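Local coordinates for putative uncharacterized protein PH0242 (Pyrococcus horikoshii, PDB 3VU1), which is the C-terminal globular domain of an archaeal AglB protein of the oligosaccharyltransferase family, a mixed alpha/beta unit rich in strands that holds a calcium ion, at residues F233-P238 against Y282-G287; F250-I255 against K479-I484. All blocks are in the same frame, centred on the assembly; numbering follows the deposited sequence.

Contact 1 (F233-P238 against Y282-G287). With CA (calcium ion), chain C.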
ATOM      1  N   PHE A 233      -6.036  -2.879  -6.191  1.00 29.28           N
ATOM      2  CA  PHE A 233      -6.217  -1.656  -6.983  1.00 28.68           C
ATOM      3  C   PHE A 233      -7.316  -0.762  -6.437  1.00 27.33           C
ATOM      4  O   PHE A 233      -7.386   0.386  -6.780  1.00 30.21           O
ATOM      5  CB  PHE A 233      -6.382  -1.946  -8.478  1.00 29.93           C
ATOM      6  CG  PHE A 233      -5.164  -2.560  -9.106  1.00 33.51           C
ATOM      7  CD1 PHE A 233      -5.256  -3.722  -9.856  1.00 36.50           C
ATOM      8  CD2 PHE A 233      -3.906  -1.989  -8.922  1.00 35.06           C
ATOM      9  CE1 PHE A 233      -4.113  -4.307 -10.419  1.00 37.40           C
ATOM     10  CE2 PHE A 233      -2.776  -2.558  -9.482  1.00 36.16           C
ATOM     11  CZ  PHE A 233      -2.875  -3.723 -10.226  1.00 37.88           C
ATOM     12  N   SER A 234      -8.164  -1.250  -5.558  1.00 27.39           N
ATOM     13  CA  SER A 234      -9.091  -0.329  -4.900  1.00 27.66           C
ATOM     14  C   SER A 234      -8.471   0.312  -3.627  1.00 29.11           C
ATOM     15  O   SER A 234      -8.941   1.367  -3.158  1.00 27.73           O
ATOM     16  CB  SER A 234     -10.411  -1.042  -4.583  1.00 27.28           C
ATOM     17  OG  SER A 234     -10.271  -1.955  -3.497  1.00 27.68           O
ATOM     18  N   ASN A 235      -7.441  -0.328  -3.059  1.00 27.38           N
ATOM     19  CA  ASN A 235      -6.727   0.261  -1.912  1.00 29.48           C
ATOM     20  C   ASN A 235      -5.674   1.322  -2.283  1.00 31.82           C
ATOM     21  O   ASN A 235      -5.355   2.208  -1.478  1.00 30.34           O
ATOM     22  CB  ASN A 235      -6.086  -0.838  -1.093  1.00 27.41           C
ATOM     23  CG  ASN A 235      -7.103  -1.799  -0.569  1.00 26.11           C
ATOM     24  OD1 ASN A 235      -8.007  -1.416   0.169  1.00 26.34           O
ATOM     25  ND2 ASN A 235      -6.990  -3.036  -0.967  1.00 24.91           N
ATOM     26  N   PHE A 236      -5.165   1.208  -3.517  1.00 34.69           N
ATOM     27  CA  PHE A 236      -4.142   2.099  -4.094  1.00 34.54           C
ATOM     28  C   PHE A 236      -4.625   2.669  -5.413  1.00 33.55           C
ATOM     29  O   PHE A 236      -4.629   1.972  -6.422  1.00 33.39           O
ATOM     30  CB  PHE A 236      -2.810   1.338  -4.260  1.00 32.52           C
ATOM     31  CG  PHE A 236      -2.247   0.875  -2.950  1.00 30.99           C
ATOM     32  CD1 PHE A 236      -2.673  -0.329  -2.380  1.00 29.97           C
ATOM     33  CD2 PHE A 236      -1.339   1.681  -2.243  1.00 30.44           C
ATOM     34  CE1 PHE A 236      -2.182  -0.739  -1.142  1.00 31.29           C
ATOM     35  CE2 PHE A 236      -0.837   1.276  -1.001  1.00 29.83           C
ATOM     36  CZ  PHE A 236      -1.268   0.070  -0.446  1.00 30.79           C
ATOM     37  N   ILE A 237      -5.042   3.929  -5.367  1.00 34.98           N
ATOM     38  CA  ILE A 237      -5.617   4.654  -6.508  1.00 36.29           C
ATOM     39  C   ILE A 237      -4.577   5.561  -7.194  1.00 34.60           C
ATOM     40  O   ILE A 237      -4.022   6.457  -6.559  1.00 32.78           O
ATOM     41  CB  ILE A 237      -6.812   5.508  -6.003  1.00 37.95           C
ATOM     42  CG1 ILE A 237      -7.896   4.599  -5.421  1.00 38.00           C
ATOM     43  CG2 ILE A 237      -7.392   6.396  -7.098  1.00 36.79           C
ATOM     44  CD1 ILE A 237      -8.162   3.355  -6.256  1.00 34.85           C
ATOM     45  N   PRO A 238      -4.301   5.341  -8.488  1.00 34.75           N
ATOM     46  CA  PRO A 238      -3.319   6.271  -9.106  1.00 34.37           C
ATOM     47  C   PRO A 238      -3.926   7.630  -9.147  1.00 33.52           C
ATOM     48  O   PRO A 238      -4.958   7.782  -9.751  1.00 40.22           O
ATOM     49  CB  PRO A 238      -3.157   5.767 -10.545  1.00 29.93           C
ATOM     50  CG  PRO A 238      -4.186   4.718 -10.741  1.00 29.61           C
ATOM     51  CD  PRO A 238      -4.736   4.274  -9.408  1.00 32.85           C
ATOM     52  N   TYR A 282     -18.540  -4.855  -2.804  1.00 34.75           N
ATOM     53  CA  TYR A 282     -17.439  -5.793  -2.582  1.00 37.40           C
ATOM     54  C   TYR A 282     -16.291  -5.030  -1.939  1.00 37.86           C
ATOM     55  O   TYR A 282     -15.702  -4.139  -2.544  1.00 40.17           O
ATOM     56  CB  TYR A 282     -16.980  -6.413  -3.889  1.00 40.68           C
ATOM     57  CG  TYR A 282     -17.956  -7.382  -4.492  1.00 47.57           C
ATOM     58  CD1 TYR A 282     -19.124  -6.921  -5.125  1.00 51.03           C
ATOM     59  CD2 TYR A 282     -17.715  -8.765  -4.459  1.00 49.22           C
ATOM     60  CE1 TYR A 282     -20.024  -7.808  -5.693  1.00 53.24           C
ATOM     61  CE2 TYR A 282     -18.612  -9.665  -5.031  1.00 51.61           C
ATOM     62  CZ  TYR A 282     -19.761  -9.179  -5.643  1.00 55.36           C
ATOM     63  OH  TYR A 282     -20.654 -10.040  -6.218  1.00 60.20           O
ATOM     64  N   ILE A 283     -15.991  -5.383  -0.701  1.00 38.12           N
ATOM     65  CA  ILE A 283     -15.103  -4.590   0.131  1.00 35.80           C
ATOM     66  C   ILE A 283     -13.709  -5.197   0.221  1.00 35.77           C
ATOM     67  O   ILE A 283     -13.543  -6.406   0.427  1.00 36.96           O
ATOM     68  CB  ILE A 283     -15.723  -4.389   1.519  1.00 34.74           C
ATOM     69  CG1 ILE A 283     -16.893  -3.405   1.365  1.00 36.03           C
ATOM     70  CG2 ILE A 283     -14.673  -3.922   2.521  1.00 32.65           C
ATOM     71  CD1 ILE A 283     -17.666  -3.074   2.629  1.00 35.09           C
ATOM     72  N   SER A 284     -12.708  -4.353   0.035  1.00 34.12           N
ATOM     73  CA  SER A 284     -11.336  -4.740   0.312  1.00 32.14           C
ATOM     74  C   SER A 284     -10.809  -3.982   1.528  1.00 30.01           C
ATOM     75  O   SER A 284     -10.739  -2.758   1.507  1.00 32.09           O
ATOM     76  CB  SER A 284     -10.476  -4.486  -0.912  1.00 32.51           C
ATOM     77  OG  SER A 284      -9.124  -4.636  -0.575  1.00 34.73           O
ATOM     78  N   ALA A 285     -10.500  -4.700   2.605  1.00 28.25           N
ATOM     79  CA  ALA A 285      -9.902  -4.083   3.800  1.00 27.63           C
ATOM     80  C   ALA A 285      -8.421  -4.439   3.879  1.00 28.37           C
ATOM     81  O   ALA A 285      -8.047  -5.631   3.959  1.00 28.05           O
ATOM     82  CB  ALA A 285     -10.630  -4.499   5.072  1.00 26.11           C
ATOM     83  N   PHE A 286      -7.581  -3.408   3.847  1.00 27.42           N
ATOM     84  CA  PHE A 286      -6.148  -3.618   3.702  1.00 29.96           C
ATOM     85  C   PHE A 286      -5.302  -3.446   4.987  1.00 32.18           C
ATOM     86  O   PHE A 286      -4.986  -2.329   5.417  1.00 34.38           O
ATOM     87  CB  PHE A 286      -5.574  -2.730   2.579  1.00 29.29           C
ATOM     88  CG  PHE A 286      -4.190  -3.137   2.170  1.00 28.51           C
ATOM     89  CD1 PHE A 286      -4.002  -4.095   1.175  1.00 25.71           C
ATOM     90  CD2 PHE A 286      -3.072  -2.613   2.836  1.00 26.46           C
ATOM     91  CE1 PHE A 286      -2.727  -4.485   0.817  1.00 27.04           C
ATOM     92  CE2 PHE A 286      -1.802  -3.014   2.492  1.00 25.47           C
ATOM     93  CZ  PHE A 286      -1.630  -3.949   1.479  1.00 27.40           C
ATOM     94  N   GLY A 287      -4.892  -4.555   5.579  1.00 34.48           N
ATOM     95  CA  GLY A 287      -4.021  -4.479   6.739  1.00 34.66           C
ATOM     96  C   GLY A 287      -4.680  -4.334   8.096  1.00 35.75           C
ATOM     97  O   GLY A 287      -4.078  -4.714   9.098  1.00 41.12           O
TER
HETATM   98 CA    CA C1001      -7.623  -7.523   2.694  1.00 49.75          CA

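Contact 2 (F250-I255 against K479-I484)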
ATOM      1  N   PHE A 250      -3.749   6.010  -0.675  1.00 29.95           N
ATOM      2  CA  PHE A 250      -4.047   4.815   0.087  1.00 29.05           C
ATOM      3  C   PHE A 250      -5.415   4.955   0.693  1.00 30.93           C
ATOM      4  O   PHE A 250      -5.709   5.962   1.346  1.00 30.15           O
ATOM      5  CB  PHE A 250      -3.014   4.593   1.169  1.00 27.36           C
ATOM      6  CG  PHE A 250      -3.281   3.404   2.053  1.00 25.74           C
ATOM      7  CD1 PHE A 250      -3.254   2.102   1.537  1.00 25.00           C
ATOM      8  CD2 PHE A 250      -3.512   3.581   3.429  1.00 23.86           C
ATOM      9  CE1 PHE A 250      -3.462   1.010   2.370  1.00 22.98           C
ATOM     10  CE2 PHE A 250      -3.740   2.494   4.255  1.00 22.55           C
ATOM     11  CZ  PHE A 250      -3.699   1.213   3.730  1.00 22.56           C
ATOM     12  N   ARG A 251      -6.250   3.944   0.441  1.00 32.51           N
ATOM     13  CA  ARG A 251      -7.552   3.836   1.068  1.00 31.63           C
ATOM     14  C   ARG A 251      -7.593   2.495   1.726  1.00 31.69           C
ATOM     15  O   ARG A 251      -7.731   1.466   1.048  1.00 32.65           O
ATOM     16  CB  ARG A 251      -8.640   3.941   0.033  1.00 33.89           C
ATOM     17  CG  ARG A 251      -8.717   5.298  -0.628  1.00 35.78           C
ATOM     18  CD  ARG A 251      -9.537   5.185  -1.883  1.00 37.55           C
ATOM     19  NE  ARG A 251      -9.835   6.492  -2.443  1.00 41.74           N
ATOM     20  CZ  ARG A 251     -10.517   6.678  -3.569  1.00 39.83           C
ATOM     21  NH1 ARG A 251     -10.992   5.640  -4.249  1.00 37.24           N
ATOM     22  NH2 ARG A 251     -10.750   7.908  -3.985  1.00 35.71           N
ATOM     23  N   PRO A 252      -7.425   2.483   3.049  1.00 32.55           N
ATOM     24  CA  PRO A 252      -7.381   1.199   3.779  1.00 31.67           C
ATOM     25  C   PRO A 252      -8.699   0.403   3.640  1.00 31.70           C
ATOM     26  O   PRO A 252      -8.664  -0.835   3.574  1.00 31.81           O
ATOM     27  CB  PRO A 252      -7.107   1.606   5.232  1.00 31.13           C
ATOM     28  CG  PRO A 252      -7.466   3.068   5.321  1.00 33.78           C
ATOM     29  CD  PRO A 252      -7.326   3.661   3.935  1.00 31.91           C
ATOM     30  N   PHE A 253      -9.833   1.097   3.568  1.00 29.76           N
ATOM     31  CA  PHE A 253     -11.133   0.427   3.336  1.00 31.77           C
ATOM     32  C   PHE A 253     -11.772   0.878   2.026  1.00 31.70           C
ATOM     33  O   PHE A 253     -12.183   2.014   1.869  1.00 30.50           O
ATOM     34  CB  PHE A 253     -12.079   0.640   4.524  1.00 29.35           C
ATOM     35  CG  PHE A 253     -11.427   0.362   5.832  1.00 29.61           C
ATOM     36  CD1 PHE A 253     -11.086   1.410   6.696  1.00 29.77           C
ATOM     37  CD2 PHE A 253     -11.079  -0.946   6.183  1.00 28.00           C
ATOM     38  CE1 PHE A 253     -10.449   1.150   7.910  1.00 29.08           C
ATOM     39  CE2 PHE A 253     -10.425  -1.203   7.377  1.00 27.54           C
ATOM     40  CZ  PHE A 253     -10.109  -0.150   8.241  1.00 27.24           C
ATOM     41  N   ALA A 254     -11.839  -0.032   1.078  1.00 32.69           N
ATOM     42  CA  ALA A 254     -12.269   0.339  -0.250  1.00 34.49           C
ATOM     43  C   ALA A 254     -13.256  -0.672  -0.845  1.00 36.26           C
ATOM     44  O   ALA A 254     -13.351  -1.840  -0.396  1.00 33.58           O
ATOM     45  CB  ALA A 254     -11.069   0.486  -1.158  1.00 33.46           C
ATOM     46  N   ILE A 255     -13.977  -0.199  -1.858  1.00 33.97           N
ATOM     47  CA  ILE A 255     -14.908  -1.019  -2.601  1.00 31.84           C
ATOM     48  C   ILE A 255     -14.292  -1.249  -3.970  1.00 31.48           C
ATOM     49  O   ILE A 255     -13.991  -0.292  -4.683  1.00 29.73           O
ATOM     50  CB  ILE A 255     -16.281  -0.320  -2.726  1.00 30.01           C
ATOM     51  CG1 ILE A 255     -16.956  -0.294  -1.363  1.00 27.79           C
ATOM     52  CG2 ILE A 255     -17.126  -1.004  -3.795  1.00 30.25           C
ATOM     53  CD1 ILE A 255     -18.177   0.589  -1.274  1.00 28.58           C
ATOM     54  N   LYS A 479     -13.206   8.235  12.334  1.00 40.16           N
ATOM     55  CA  LYS A 479     -12.543   8.753  11.157  1.00 40.02           C
ATOM     56  C   LYS A 479     -13.364   8.323   9.947  1.00 39.65           C
ATOM     57  O   LYS A 479     -13.950   7.222   9.952  1.00 38.75           O
ATOM     58  CB  LYS A 479     -11.117   8.180  11.105  1.00 40.33           C
ATOM     59  CG  LYS A 479     -10.164   8.868  10.150  1.00 41.66           C
ATOM     60  CD  LYS A 479      -8.837   8.137  10.082  1.00 44.03           C
ATOM     61  CE  LYS A 479      -7.886   8.886   9.160  1.00 44.09           C
ATOM     62  NZ  LYS A 479      -6.580   8.184   9.011  1.00 43.56           N
ATOM     63  N   GLU A 480     -13.414   9.191   8.936  1.00 37.14           N
ATOM     64  CA  GLU A 480     -14.043   8.880   7.653  1.00 38.60           C
ATOM     65  C   GLU A 480     -13.036   8.352   6.639  1.00 38.65           C
ATOM     66  O   GLU A 480     -11.991   8.928   6.449  1.00 46.64           O
ATOM     67  CB  GLU A 480     -14.675  10.122   7.070  1.00 39.07           C
ATOM     68  CG  GLU A 480     -15.831  10.664   7.881  1.00 43.64           C
ATOM     69  CD  GLU A 480     -16.077  12.121   7.544  1.00 52.66           C
ATOM     70  OE1 GLU A 480     -15.084  12.893   7.552  1.00 58.50           O
ATOM     71  OE2 GLU A 480     -17.243  12.497   7.258  1.00 54.13           O
ATOM     72  N   TYR A 481     -13.369   7.259   5.980  1.00 36.77           N
ATOM     73  CA  TYR A 481     -12.539   6.672   4.958  1.00 33.04           C
ATOM     74  C   TYR A 481     -13.273   6.705   3.636  1.00 34.79           C
ATOM     75  O   TYR A 481     -14.483   6.456   3.590  1.00 35.61           O
ATOM     76  CB  TYR A 481     -12.257   5.240   5.331  1.00 32.99           C
ATOM     77  CG  TYR A 481     -11.430   5.112   6.610  1.00 36.31           C
ATOM     78  CD1 TYR A 481     -12.039   4.870   7.856  1.00 34.56           C
ATOM     79  CD2 TYR A 481     -10.035   5.219   6.565  1.00 33.04           C
ATOM     80  CE1 TYR A 481     -11.268   4.730   9.004  1.00 35.00           C
ATOM     81  CE2 TYR A 481      -9.268   5.103   7.698  1.00 33.64           C
ATOM     82  CZ  TYR A 481      -9.874   4.852   8.914  1.00 34.86           C
ATOM     83  OH  TYR A 481      -9.071   4.744  10.022  1.00 33.53           O
ATOM     84  N   THR A 482     -12.559   7.043   2.562  1.00 34.59           N
ATOM     85  CA  THR A 482     -13.148   7.033   1.233  1.00 32.84           C
ATOM     86  C   THR A 482     -13.016   5.644   0.649  1.00 33.77           C
ATOM     87  O   THR A 482     -11.882   5.151   0.477  1.00 34.18           O
ATOM     88  CB  THR A 482     -12.475   8.039   0.311  1.00 32.95           C
ATOM     89  OG1 THR A 482     -12.930   9.350   0.661  1.00 38.89           O
ATOM     90  CG2 THR A 482     -12.856   7.777  -1.146  1.00 32.49           C
ATOM     91  N   MET A 483     -14.153   5.014   0.340  1.00 30.05           N
ATOM     92  CA  MET A 483     -14.104   3.661  -0.189  1.00 30.14           C
ATOM     93  C   MET A 483     -14.067   3.641  -1.702  1.00 28.77           C
ATOM     94  O   MET A 483     -13.405   2.808  -2.299  1.00 29.17           O
ATOM     95  CB  MET A 483     -15.246   2.790   0.339  1.00 31.64           C
ATOM     96  CG  MET A 483     -15.506   2.857   1.832  1.00 31.81           C
ATOM     97  SD  MET A 483     -16.678   1.572   2.373  1.00 37.41           S
ATOM     98  CE  MET A 483     -15.639   0.112   2.258  1.00 36.37           C
ATOM     99  N   ILE A 484     -14.818   4.548  -2.314  1.00 30.00           N
ATOM    100  CA  ILE A 484     -14.954   4.647  -3.783  1.00 29.74           C
ATOM    101  C   ILE A 484     -15.765   5.903  -4.071  1.00 30.92           C
ATOM    102  O   ILE A 484     -16.566   6.331  -3.236  1.00 29.93           O
ATOM    103  CB  ILE A 484     -15.643   3.403  -4.422  1.00 28.21           C
ATOM    104  CG1 ILE A 484     -15.429   3.369  -5.958  1.00 24.72           C
ATOM    105  CG2 ILE A 484     -17.123   3.348  -4.011  1.00 27.62           C
ATOM    106  CD1 ILE A 484     -15.723   2.052  -6.669  1.00 20.55           C
TER
HETATM  107  O   HOH W   1     -11.182   2.969  -3.899  1.00 24.94           O

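Contact 1 (F233-P238 against Y282-G287)
S284, near the end of strand 275-285, faces the last turn of helix 228-235 and illustrates how a helix end can be seated on a strand end through polar side chains and an aromatic pair. Its CB lies 3.6 Å from OG of S234, a hydroxyl already hydrogen-bonded to the carbonyl of K231 one helical turn back. The S284 hydroxyl lies anti to the backbone N (chi1 170°), a turn that sets it beside the side-chain amide of N235. A285 sends its methyl away from the helix, and its carbonyl O binds the calcium ion at 2.3 Å, together with E76, H319 and E322. F286 swings back toward the helix end: its CB rests 3.6 Å from CG of N235, and its ring crosses that of F236 in a T-shaped pair. The F236 edge points at the F286 face, CE1 standing over the ring centre, with centroids 5.5 Å apart and planes at 90°. F236 also stacks on F67. Polar groups thus meet on the serine side and aromatic rings on the other, all buried. S284 and F286, on either side of A285 in sequence, both pack against residues 234-236, consistent with the contact steadying the backbone that offers its carbonyl to the calcium ion.

Contact 2 (F250-I255 against K479-I484)
R251 crosses T482 at a slant, its stem over the backbone carbonyl and its guanidinium over the methyl, a clear case of a long side chain using both its apolar stem and its charged head. CB, CG and CD pass in turn beside the carbonyl O of T482, the closest being CD at 3.3 Å. An extended chain from CG to NE (chi2 164°, chi3 170°) then carries the flat head onward over the T482 methyl. That methyl, CG2, sits 3.3 Å above one face of the guanidinium, offset toward its rim. NE pairs with E249 in a salt bridge, while NH1 gives a hydrogen, in the guanidinium plane, to a water 2.7 Å away.

The water in turn donates to the carbonyl O of M483, which also accepts the amide of I255 at 3.1 Å from N to O, so two bonds grip this oxygen. The I255 bond is nearly straight at the hydrogen, although its donor stands above the carbonyl plane. On the apolar side, the edge of F253 meets the face of Y481 in a T-shaped pair with centroids 4.9 Å apart, CD1 lying over the centre of the tyrosine ring. CG of P252 touches the same ring obliquely, and the Y481 hydroxyl bonds to E80. Beyond F253, the methyl CE of M483 reaches CG1 of I255 at 3.9 Å, and CG2 of I484 packs against CB and CD1 of I255.

The axes of segments 253-255 and 479-484 run 20° from parallel and come within 4.6 Å. This is a close approach between two antiparallel sheets, one containing strand 253-262 and the other strand 464-487, joined here by a backbone hydrogen bond and side-chain packing.

Overall arrangement
Contacts 1 and 2 are both buried, with centres about 8 Å apart, and both use the sheet in which strands 275-285 and 253-262 are neighbours. A probable hydrogen bond from S284 N to A254 O, 2.6 Å, ties them together, and N235 and R251 are probably joined likewise through their backbones. Contact 1 seats a helix end on this sheet beside the calcium site; contact 2 brings the sheet against strand 464-487, far along the chain. Each contains one T-shaped aromatic pair, yet contact 1 adds small polar side chains, whereas contact 2, with more than twice the buried surface, adds aliphatic packing and a partly exposed, water-linked arginine.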